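Local atomic coordinates of tyrosine--tRNA ligase (Pyrococcus horikoshii, PDB entry 2CYC), a protein that binds L-tyrosine and, as a class I aminoacyl-tRNA synthetase, probably activates it with ATP and transfers it to the acceptor end of tRNA(Tyr). Residues E5-V10 / H26-G31; L11-E16 / W292-I297; E17-E22 / D189-H194; I58-K63 / F298-T303. All blocks are in the same frame, centred on the assembly; numbering follows the deposited sequence.

Overall arrangement
From the N terminus, helix 3-11 first meets helix 21-30 in contact 1, closing a short loop that includes strand 15-19. Contacts 2 and 3 leave from inside this loop and therefore cross it: segment 11-16 reaches forward to helix 288-297, and segment 17-22 reaches the start of helix 191-200 beside the tyrosine pocket, so that contact 3 is enclosed by the longer span of contact 2. Contact 4 opens after contact 1 has closed, runs from helix 48-63 to the loop 298-303, and crosses contacts 2 and 3. Contacts 2 and 4 lie side by side, linked by the Lys12-Glu300 salt bridge. Together the four contacts tie the N-terminal segment to the nucleotide-binding fold and to the helical C-terminal part.

Contact 1 of 4, residues E5-V10 / H26-G31; sequences ERINLV and HLFEIG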
# COMPACT_ATOMS: atom_id res chain seq x y z
N GLU A 5 -24.23 10.84 31.64
CA GLU A 5 -23.00 11.46 32.10
C GLU A 5 -21.81 10.97 31.26
O GLU A 5 -20.88 11.73 30.99
CB GLU A 5 -22.80 11.14 33.57
CG GLU A 5 -21.52 11.69 34.17
CD GLU A 5 -21.49 11.53 35.68
OE1 GLU A 5 -20.43 11.81 36.29
OE2 GLU A 5 -22.53 11.15 36.27
N ARG A 6 -21.85 9.71 30.85
CA ARG A 6 -20.76 9.15 30.03
C ARG A 6 -20.74 9.83 28.65
O ARG A 6 -19.69 10.21 28.14
CB ARG A 6 -20.93 7.64 29.84
CG ARG A 6 -20.85 6.86 31.14
CD ARG A 6 -19.78 5.78 31.07
NE ARG A 6 -20.34 4.58 30.51
CZ ARG A 6 -19.66 3.48 30.18
NH1 ARG A 6 -18.34 3.40 30.34
NH2 ARG A 6 -20.33 2.45 29.71
N ILE A 7 -21.93 9.97 28.06
CA ILE A 7 -22.06 10.62 26.77
C ILE A 7 -21.57 12.05 26.85
O ILE A 7 -20.83 12.50 25.98
CB ILE A 7 -23.53 10.60 26.30
CG1 ILE A 7 -23.91 9.17 25.89
CG2 ILE A 7 -23.73 11.60 25.15
CD1 ILE A 7 -25.38 8.98 25.50
N ASN A 8 -21.97 12.77 27.90
CA ASN A 8 -21.55 14.16 28.06
C ASN A 8 -20.04 14.31 28.19
O ASN A 8 -19.47 15.29 27.72
CB ASN A 8 -22.23 14.81 29.27
CG ASN A 8 -23.69 15.11 29.04
OD1 ASN A 8 -24.14 15.22 27.89
ND2 ASN A 8 -24.44 15.28 30.12
N LEU A 9 -19.39 13.36 28.84
CA LEU A 9 -17.94 13.41 28.99
C LEU A 9 -17.30 13.32 27.60
O LEU A 9 -16.32 14.01 27.30
CB LEU A 9 -17.44 12.24 29.86
CG LEU A 9 -16.96 12.38 31.32
CD1 LEU A 9 -16.85 13.82 31.75
CD2 LEU A 9 -17.90 11.60 32.23
N VAL A 10 -17.86 12.48 26.74
CA VAL A 10 -17.31 12.33 25.39
C VAL A 10 -17.60 13.59 24.57
O VAL A 10 -16.75 14.07 23.82
CB VAL A 10 -17.93 11.11 24.66
CG1 VAL A 10 -17.49 11.07 23.19
CG2 VAL A 10 -17.52 9.83 25.37
N HIS A 26 -25.25 3.48 21.64
CA HIS A 26 -25.43 2.07 21.35
C HIS A 26 -24.27 1.29 21.97
O HIS A 26 -24.48 0.29 22.66
CB HIS A 26 -25.48 1.86 19.84
CG HIS A 26 -25.57 0.43 19.42
ND1 HIS A 26 -26.59 -0.41 19.81
CD2 HIS A 26 -24.76 -0.32 18.63
CE1 HIS A 26 -26.42 -1.60 19.28
NE2 HIS A 26 -25.31 -1.57 18.55
N LEU A 27 -23.04 1.74 21.72
CA LEU A 27 -21.88 1.05 22.27
C LEU A 27 -21.92 1.00 23.80
O LEU A 27 -21.59 -0.02 24.39
CB LEU A 27 -20.57 1.72 21.83
CG LEU A 27 -20.26 1.71 20.33
CD1 LEU A 27 -18.79 2.06 20.13
CD2 LEU A 27 -20.55 0.34 19.73
N PHE A 28 -22.31 2.11 24.43
CA PHE A 28 -22.40 2.14 25.89
C PHE A 28 -23.45 1.14 26.38
O PHE A 28 -23.18 0.35 27.29
CB PHE A 28 -22.78 3.55 26.39
CG PHE A 28 -21.61 4.51 26.46
CD1 PHE A 28 -21.79 5.87 26.19
CD2 PHE A 28 -20.34 4.07 26.82
CE1 PHE A 28 -20.73 6.77 26.28
CE2 PHE A 28 -19.26 4.96 26.92
CZ PHE A 28 -19.46 6.32 26.65
N GLU A 29 -24.62 1.17 25.75
CA GLU A 29 -25.72 0.29 26.14
C GLU A 29 -25.48 -1.20 25.98
O GLU A 29 -25.84 -1.98 26.86
CB GLU A 29 -27.00 0.67 25.37
CG GLU A 29 -27.63 1.96 25.88
CD GLU A 29 -28.94 2.30 25.17
OE1 GLU A 29 -29.51 3.38 25.46
OE2 GLU A 29 -29.39 1.48 24.34
N ILE A 30 -24.85 -1.61 24.88
CA ILE A 30 -24.60 -3.03 24.65
C ILE A 30 -23.36 -3.53 25.37
O ILE A 30 -23.05 -4.72 25.32
CB ILE A 30 -24.46 -3.33 23.15
CG1 ILE A 30 -23.18 -2.66 22.61
CG2 ILE A 30 -25.70 -2.82 22.41
CD1 ILE A 30 -23.04 -2.72 21.11
N GLY A 31 -22.67 -2.63 26.05
CA GLY A 31 -21.47 -3.02 26.77
C GLY A 31 -20.32 -3.42 25.85
O GLY A 31 -19.51 -4.28 26.20
O HOH W 1 -20.21 0.15 28.73
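The side chain of Phe28 leaves its helix with CG opposite the carbonyl carbon (chi1 -81°), which carries the ring across to helix 3-11, and the Arg6 chain, bent at chi2 and chi3, folds over that ring. Arg6 covers a single face of it at two points. Its CB makes a CH-pi contact, 4.0 Å from the centroid of the Phe28 ring, and farther out the guanidinium lies over the CD2 side, with NH2 3.3 Å from Phe28 CD2 and the two planes 30° apart. Ile7 and Val10 complete the grip on the ring: Ile7 CG1 stands 3.9 Å from Phe28 CD1, and Val10 CG2 meets the ring edge at CZ, 4.2 Å away. A water lying in the guanidinium plane accepts from Arg6 NH2 and gives a weak bond to Phe28 O, while Arg6 NH1 is bonded to Ala64 O. With an alanine at Phe28, the guanidinium and CB of Arg6 would probably lose the surface they lie on, and a gap would open between the helices beside Ile7 and Val10. Leu34 and Ile3 also touch the Phe28 side chain. The two helix segments run at 143° to each other, roughly antiparallel; helices 3-11 and 21-30 flank strand 15-19 in a helix-strand-helix unit, and that strand pairs with strand 214-223 of the central sheet.

Contact 2 of 4, residues L11-E16 / W292-I297; sequences LKKPTE and WVEYII
The turn between helix 3-11 and strand 15-19, kinked by a cis peptide before Pro14, packs through Lys13 and Pro14 against Glu294 and Tyr295 of helix 288-297. This joins the N-terminal segment to the helical part that follows the KMSKS region, at a point where helix 288-297 widens into a pi-type turn. The Tyr295 ring receives both neighbours along its CD1-CE1 side. Pro14 CB sits 3.9 Å from Tyr295 CD1, and the aliphatic run of Lys13 crosses the next atom, with CE 3.8 Å from Tyr295 CE1. Glu294 CG covers one face of the same ring, and His224, whose backbone is hydrogen-bonded to that of Pro14, stacks on Tyr295. A serine in place of Tyr295 would probably leave Pro14 and the Lys13 methylenes without their apolar partner and His224 without its stack. The carboxylate of Glu294 arrives on an extended chain, with CG opposite the backbone N (chi1 -177°). It meets carbon rather than nitrogen at its nearest point: Glu294 OE1 lies 3.6 Å from Lys13 CE, whereas the bend at chi4 leaves Lys13 NZ 4.5 Å from that oxygen, beyond salt-bridge range.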
# COMPACT_ATOMS: atom_id res chain seq x y z
N LEU A 11 -18.80 14.13 24.76
CA LEU A 11 -19.26 15.32 24.05
C LEU A 11 -18.70 16.67 24.50
O LEU A 11 -18.63 17.59 23.69
CB LEU A 11 -20.79 15.37 24.11
CG LEU A 11 -21.57 14.53 23.09
CD1 LEU A 11 -21.52 15.22 21.75
CD2 LEU A 11 -21.01 13.12 23.00
N LYS A 12 -18.28 16.80 25.75
CA LYS A 12 -17.78 18.08 26.22
C LYS A 12 -16.57 18.64 25.47
O LYS A 12 -15.71 17.88 24.99
CB LYS A 12 -17.46 18.02 27.72
CG LYS A 12 -16.46 16.96 28.09
CD LYS A 12 -16.19 16.93 29.60
CE LYS A 12 -15.45 18.17 30.07
NZ LYS A 12 -14.79 17.95 31.39
N LYS A 13 -16.52 19.97 25.36
CA LYS A 13 -15.43 20.64 24.67
C LYS A 13 -14.12 20.17 25.26
O LYS A 13 -14.05 19.87 26.45
CB LYS A 13 -15.54 22.16 24.83
CG LYS A 13 -16.66 22.76 24.00
CD LYS A 13 -16.65 24.28 24.05
CE LYS A 13 -17.36 24.85 22.82
NZ LYS A 13 -18.69 24.22 22.57
N PRO A 14 -13.05 20.17 24.46
CA PRO A 14 -12.97 20.60 23.06
C PRO A 14 -13.57 19.71 21.96
O PRO A 14 -13.28 19.91 20.79
CB PRO A 14 -11.47 20.82 22.87
CG PRO A 14 -10.89 19.68 23.67
CD PRO A 14 -11.73 19.72 24.95
N THR A 15 -14.39 18.73 22.32
CA THR A 15 -15.00 17.91 21.27
C THR A 15 -15.76 18.84 20.32
O THR A 15 -16.46 19.75 20.77
CB THR A 15 -16.02 16.91 21.84
OG1 THR A 15 -15.34 15.91 22.61
CG2 THR A 15 -16.80 16.24 20.70
N GLU A 16 -15.61 18.62 19.03
CA GLU A 16 -16.30 19.44 18.04
C GLU A 16 -17.29 18.60 17.24
O GLU A 16 -18.33 19.09 16.80
CB GLU A 16 -15.29 20.08 17.08
CG GLU A 16 -15.93 20.81 15.90
CD GLU A 16 -14.92 21.56 15.04
OE1 GLU A 16 -15.28 21.93 13.90
OE2 GLU A 16 -13.78 21.78 15.50
N TRP A 292 -8.46 30.49 22.13
CA TRP A 292 -7.76 29.83 23.23
C TRP A 292 -8.51 30.01 24.55
O TRP A 292 -8.55 29.10 25.40
CB TRP A 292 -6.33 30.39 23.35
CG TRP A 292 -5.40 29.96 22.24
CD1 TRP A 292 -5.76 29.57 20.97
CD2 TRP A 292 -3.96 29.92 22.27
NE1 TRP A 292 -4.64 29.29 20.23
CE2 TRP A 292 -3.52 29.50 20.99
CE3 TRP A 292 -3.00 30.20 23.26
CZ2 TRP A 292 -2.16 29.35 20.67
CZ3 TRP A 292 -1.64 30.05 22.94
CH2 TRP A 292 -1.24 29.63 21.66
N VAL A 293 -9.10 31.19 24.74
CA VAL A 293 -9.86 31.46 25.96
C VAL A 293 -11.06 30.51 26.03
O VAL A 293 -11.35 29.93 27.07
CB VAL A 293 -10.40 32.93 25.99
CG1 VAL A 293 -11.42 33.09 27.11
CG2 VAL A 293 -9.25 33.91 26.20
N GLU A 294 -11.75 30.35 24.91
CA GLU A 294 -12.91 29.48 24.90
C GLU A 294 -12.60 28.01 25.13
O GLU A 294 -13.24 27.36 25.95
CB GLU A 294 -13.68 29.61 23.59
CG GLU A 294 -14.95 28.74 23.58
CD GLU A 294 -15.78 28.90 22.33
OE1 GLU A 294 -16.90 28.37 22.30
OE2 GLU A 294 -15.30 29.55 21.37
N TYR A 295 -11.62 27.48 24.41
CA TYR A 295 -11.28 26.06 24.52
C TYR A 295 -10.30 25.61 25.60
O TYR A 295 -10.26 24.44 25.94
CB TYR A 295 -10.82 25.56 23.15
CG TYR A 295 -11.97 25.52 22.18
CD1 TYR A 295 -12.82 24.42 22.13
CD2 TYR A 295 -12.24 26.61 21.34
CE1 TYR A 295 -13.93 24.41 21.27
CE2 TYR A 295 -13.35 26.61 20.49
CZ TYR A 295 -14.19 25.51 20.46
OH TYR A 295 -15.28 25.50 19.62
N ILE A 296 -9.51 26.54 26.13
CA ILE A 296 -8.58 26.18 27.19
C ILE A 296 -9.11 26.67 28.54
O ILE A 296 -9.52 25.88 29.39
CB ILE A 296 -7.16 26.77 26.94
CG1 ILE A 296 -6.58 26.21 25.63
CG2 ILE A 296 -6.23 26.42 28.10
CD1 ILE A 296 -5.15 26.66 25.31
N ILE A 297 -9.16 27.99 28.70
CA ILE A 297 -9.61 28.59 29.95
C ILE A 297 -11.04 28.21 30.37
O ILE A 297 -11.28 27.94 31.55
CB ILE A 297 -9.45 30.13 29.89
CG1 ILE A 297 -7.96 30.45 29.65
CG2 ILE A 297 -9.95 30.77 31.19
CD1 ILE A 297 -7.63 31.93 29.49

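Contact 3 of 4, residues E17-E22 / D189-H194; sequences EVLTVE and DQRKAH. With TYR (tyrosine), chain C.
Glu17 and Arg191 make the tight half of this contact, a side-on salt bridge in which two guanidinium nitrogens each take one carboxylate oxygen. The NE bond is nearly straight: Arg191 NE donates to Glu17 OE2 at 2.9 Å and 175°, in the guanidinium plane and onto the syn lone pair. The second, Arg191 NH1 to Glu17 OE1 at 2.9 Å, is bent to 142°, consistent with the 35° turn between the two planes. An extended Glu17 chain meets an Arg191 that bends at chi3, and the two cross at about a right angle. Glu17 OE2 also accepts from His222 ND1. His222 belongs to strand 214-223, which in this protein's Rossmann-type sheet lies between strand 15-19, antiparallel to it, and the parallel strand 183-187, so the bridge passes over this middle strand to the start of helix 191-200. The rest of this surface contact is looser: Leu19 CD1 brushes the guanidinium obliquely, 4.0 Å from Arg191 NH1. On the pocket side of the same helix start, Gln190 OE1 accepts from the bound tyrosine, 2.7 Å from its N, while Gln190 NE2 donates to Asp189 OD1 from above the carboxylate plane.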
# COMPACT_ATOMS: atom_id res chain seq x y z
N GLU A 17 -16.98 17.32 17.07
CA GLU A 17 -17.85 16.45 16.31
C GLU A 17 -17.76 15.01 16.78
O GLU A 17 -16.69 14.53 17.14
CB GLU A 17 -17.46 16.52 14.81
CG GLU A 17 -18.28 15.60 13.89
CD GLU A 17 -17.76 15.59 12.44
OE1 GLU A 17 -18.59 15.75 11.53
OE2 GLU A 17 -16.54 15.40 12.21
N VAL A 18 -18.90 14.32 16.77
CA VAL A 18 -18.94 12.91 17.12
C VAL A 18 -19.74 12.18 16.06
O VAL A 18 -20.88 12.55 15.78
CB VAL A 18 -19.61 12.66 18.49
CG1 VAL A 18 -19.72 11.15 18.75
CG2 VAL A 18 -18.80 13.31 19.59
N LEU A 19 -19.13 11.17 15.44
CA LEU A 19 -19.81 10.36 14.44
C LEU A 19 -19.94 8.94 15.00
O LEU A 19 -18.98 8.17 14.92
CB LEU A 19 -19.01 10.30 13.13
CG LEU A 19 -18.61 11.64 12.49
CD1 LEU A 19 -17.67 11.40 11.32
CD2 LEU A 19 -19.87 12.36 12.04
N THR A 20 -21.07 8.60 15.62
CA THR A 20 -22.23 9.47 15.81
C THR A 20 -22.66 9.28 17.27
O THR A 20 -22.31 8.28 17.91
CB THR A 20 -23.44 9.06 14.94
OG1 THR A 20 -23.91 7.77 15.37
CG2 THR A 20 -23.07 8.99 13.45
N VAL A 21 -23.44 10.22 17.80
CA VAL A 21 -23.91 10.12 19.17
C VAL A 21 -24.77 8.87 19.34
O VAL A 21 -24.70 8.19 20.37
CB VAL A 21 -24.71 11.36 19.59
CG1 VAL A 21 -25.28 11.17 20.99
CG2 VAL A 21 -23.79 12.58 19.58
N GLU A 22 -25.56 8.57 18.33
CA GLU A 22 -26.41 7.39 18.37
C GLU A 22 -25.59 6.10 18.48
O GLU A 22 -25.91 5.22 19.27
CB GLU A 22 -27.30 7.33 17.13
CG GLU A 22 -28.03 6.00 16.98
CD GLU A 22 -28.86 5.92 15.71
OE1 GLU A 22 -29.34 4.81 15.39
OE2 GLU A 22 -29.04 6.96 15.03
N ASP A 189 -9.12 17.70 11.52
CA ASP A 189 -8.50 17.52 10.21
C ASP A 189 -8.22 16.06 9.83
O ASP A 189 -7.77 15.78 8.72
CB ASP A 189 -7.22 18.36 10.08
CG ASP A 189 -6.21 18.11 11.20
OD1 ASP A 189 -6.39 17.20 12.02
OD2 ASP A 189 -5.21 18.86 11.26
N GLN A 190 -8.48 15.15 10.75
CA GLN A 190 -8.27 13.73 10.48
C GLN A 190 -9.59 13.02 10.19
O GLN A 190 -9.59 11.83 9.92
CB GLN A 190 -7.64 13.05 11.69
CG GLN A 190 -6.34 13.67 12.16
CD GLN A 190 -5.31 13.66 11.06
OE1 GLN A 190 -4.93 12.60 10.56
NE2 GLN A 190 -4.85 14.84 10.68
N ARG A 191 -10.70 13.76 10.22
CA ARG A 191 -12.03 13.15 10.04
C ARG A 191 -12.23 12.30 8.80
O ARG A 191 -13.00 11.33 8.83
CB ARG A 191 -13.14 14.21 10.14
CG ARG A 191 -13.30 15.11 8.90
CD ARG A 191 -14.35 16.18 9.17
NE ARG A 191 -15.65 15.60 9.50
CZ ARG A 191 -16.50 15.11 8.60
NH1 ARG A 191 -17.65 14.60 8.99
NH2 ARG A 191 -16.19 15.17 7.31
N LYS A 192 -11.56 12.63 7.71
CA LYS A 192 -11.72 11.85 6.49
C LYS A 192 -11.36 10.38 6.70
O LYS A 192 -12.04 9.49 6.19
CB LYS A 192 -10.87 12.42 5.37
CG LYS A 192 -11.45 13.67 4.73
CD LYS A 192 -10.49 14.23 3.70
CE LYS A 192 -11.02 15.52 3.09
NZ LYS A 192 -10.04 16.03 2.09
N ALA A 193 -10.29 10.13 7.45
CA ALA A 193 -9.85 8.76 7.70
C ALA A 193 -10.90 8.01 8.51
O ALA A 193 -11.10 6.80 8.33
CB ALA A 193 -8.51 8.76 8.44
N HIS A 194 -11.55 8.72 9.42
CA HIS A 194 -12.56 8.10 10.26
C HIS A 194 -13.86 7.85 9.49
O HIS A 194 -14.55 6.86 9.75
CB HIS A 194 -12.77 8.98 11.51
CG HIS A 194 -11.58 9.00 12.42
ND1 HIS A 194 -11.47 9.85 13.50
CD2 HIS A 194 -10.46 8.23 12.44
CE1 HIS A 194 -10.34 9.60 14.14
NE2 HIS A 194 -9.71 8.62 13.52
N TYR C . -2.42 11.50 10.55
CA TYR C . -2.21 11.92 11.96
C TYR C . -1.63 13.33 12.02
O TYR C . -1.26 13.86 10.95
CB TYR C . -1.26 10.94 12.67
CG TYR C . -1.82 9.53 12.80
CD1 TYR C . -3.00 9.29 13.51
CD2 TYR C . -1.18 8.44 12.20
CE1 TYR C . -3.53 8.00 13.63
CE2 TYR C . -1.69 7.15 12.32
CZ TYR C . -2.86 6.93 13.02
OH TYR C . -3.37 5.65 13.12
OXT TYR C . -1.55 13.89 13.13

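Contact 4 of 4, residues I58-K63 / F298-T303; sequences IADFQK and FREEPT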
# COMPACT_ATOMS: atom_id res chain seq x y z
N ILE A 58 -8.52 12.94 26.51
CA ILE A 58 -8.05 11.70 27.11
C ILE A 58 -8.54 11.66 28.56
O ILE A 58 -9.04 10.63 29.03
CB ILE A 58 -6.52 11.59 27.01
CG1 ILE A 58 -6.13 11.18 25.58
CG2 ILE A 58 -6.00 10.58 28.01
CD1 ILE A 58 -4.64 11.36 25.26
N ALA A 59 -8.44 12.79 29.25
CA ALA A 59 -8.90 12.87 30.64
C ALA A 59 -10.40 12.60 30.71
O ALA A 59 -10.85 11.84 31.57
CB ALA A 59 -8.59 14.26 31.23
N ASP A 60 -11.16 13.21 29.81
CA ASP A 60 -12.61 13.00 29.79
C ASP A 60 -12.95 11.54 29.54
O ASP A 60 -13.83 10.97 30.21
CB ASP A 60 -13.29 13.83 28.69
CG ASP A 60 -13.18 15.32 28.93
OD1 ASP A 60 -13.02 15.75 30.10
OD2 ASP A 60 -13.27 16.08 27.94
N PHE A 61 -12.27 10.94 28.57
CA PHE A 61 -12.54 9.55 28.21
C PHE A 61 -12.29 8.61 29.39
O PHE A 61 -13.10 7.71 29.66
CB PHE A 61 -11.72 9.12 26.98
CG PHE A 61 -12.03 9.91 25.72
CD1 PHE A 61 -13.32 10.37 25.46
CD2 PHE A 61 -11.04 10.16 24.77
CE1 PHE A 61 -13.63 11.08 24.29
CE2 PHE A 61 -11.32 10.87 23.58
CZ PHE A 61 -12.63 11.33 23.34
N GLN A 62 -11.18 8.81 30.10
CA GLN A 62 -10.85 7.97 31.24
C GLN A 62 -12.00 8.01 32.25
O GLN A 62 -12.44 6.97 32.75
CB GLN A 62 -9.55 8.45 31.93
CG GLN A 62 -8.27 8.33 31.10
CD GLN A 62 -7.01 8.68 31.91
OE1 GLN A 62 -6.96 9.70 32.59
NE2 GLN A 62 -6.00 7.82 31.83
N LYS A 63 -12.51 9.21 32.54
CA LYS A 63 -13.61 9.35 33.50
C LYS A 63 -14.89 8.66 33.06
O LYS A 63 -15.73 8.31 33.89
CB LYS A 63 -13.91 10.83 33.78
CG LYS A 63 -12.84 11.52 34.61
CD LYS A 63 -13.23 12.96 34.93
CE LYS A 63 -12.11 13.69 35.68
NZ LYS A 63 -10.86 13.80 34.86
N PHE A 298 -11.98 28.20 29.43
CA PHE A 298 -13.36 27.82 29.76
C PHE A 298 -13.67 26.42 29.26
O PHE A 298 -14.79 26.14 28.82
CB PHE A 298 -14.37 28.82 29.18
CG PHE A 298 -14.32 30.16 29.85
CD1 PHE A 298 -13.49 31.16 29.37
CD2 PHE A 298 -15.03 30.38 31.03
CE1 PHE A 298 -13.35 32.36 30.05
CE2 PHE A 298 -14.90 31.58 31.72
CZ PHE A 298 -14.05 32.57 31.23
N ARG A 299 -12.67 25.54 29.30
CA ARG A 299 -12.86 24.17 28.86
C ARG A 299 -14.01 23.61 29.69
O ARG A 299 -14.89 22.94 29.17
CB ARG A 299 -11.60 23.35 29.11
CG ARG A 299 -11.78 21.91 28.70
CD ARG A 299 -10.46 21.21 28.76
NE ARG A 299 -9.99 21.03 30.13
CZ ARG A 299 -10.25 19.96 30.87
NH1 ARG A 299 -10.98 18.97 30.37
NH2 ARG A 299 -9.76 19.86 32.09
N GLU A 300 -13.98 23.89 30.98
CA GLU A 300 -15.02 23.44 31.88
C GLU A 300 -15.62 24.66 32.57
O GLU A 300 -14.94 25.36 33.32
CB GLU A 300 -14.46 22.48 32.93
CG GLU A 300 -13.79 21.25 32.33
CD GLU A 300 -13.47 20.19 33.37
OE1 GLU A 300 -12.95 19.12 33.00
OE2 GLU A 300 -13.74 20.44 34.56
N GLU A 301 -16.89 24.93 32.30
CA GLU A 301 -17.56 26.05 32.92
C GLU A 301 -18.87 25.60 33.57
O GLU A 301 -19.44 24.58 33.19
CB GLU A 301 -17.79 27.18 31.90
CG GLU A 301 -18.37 26.76 30.56
CD GLU A 301 -18.28 27.86 29.51
OE1 GLU A 301 -18.79 28.97 29.76
OE2 GLU A 301 -17.71 27.61 28.42
N PRO A 302 -19.35 26.36 34.57
CA PRO A 302 -18.71 27.59 35.06
C PRO A 302 -17.36 27.40 35.75
O PRO A 302 -17.06 26.34 36.32
CB PRO A 302 -19.76 28.18 35.99
CG PRO A 302 -20.40 26.94 36.56
CD PRO A 302 -20.57 26.07 35.34
N THR A 303 -16.56 28.44 35.67
CA THR A 303 -15.25 28.48 36.28
C THR A 303 -15.04 29.95 36.62
O THR A 303 -15.96 30.75 36.46
CB THR A 303 -14.15 28.00 35.29
OG1 THR A 303 -12.86 28.14 35.90
CG2 THR A 303 -14.20 28.82 34.00
O HOH W 2 -12.60 18.62 28.18
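Asp60 and Arg299 meet mainly through one water. It donates to Asp60 OD2 at 2.6 Å and accepts from Arg299 NH1 at 2.7 Å, lying in the guanidinium plane. The direct approach is a long salt bridge, Asp60 OD1 to Arg299 NH1 at 3.8 Å, again at the guanidinium edge, with the carboxylate and guanidinium planes 28° apart. Glu300 adds a second carboxylate: its OE1 lies 3.3 Å from Arg299 NH1 but well out of the guanidinium plane, so charge alone links them, and its CG sits over the centre of that flat group. Arg299 attains this position with CG opposite the backbone N (chi1 178°) and a turn at chi3 (70°) that folds the guanidinium back beside Glu300. The next shell is set by two lysines. Lys12, from the turn after helix 3-11, forms salt bridges to both Asp60 OD1 and Glu300 OE1, and Lys57, one turn earlier in helix 48-63, pairs with Asp60 OD2. The loop 298-303 is thereby tied to helix 48-63 and to the N-terminal segment at once. Asp60 OD1 and Glu300 OE1 come within 4.4 Å of each other, and their repulsion is probably offset by Lys12 and Arg299. Together with Lys57, these surrounding positive charges would favour the ionised form of the buried Asp60.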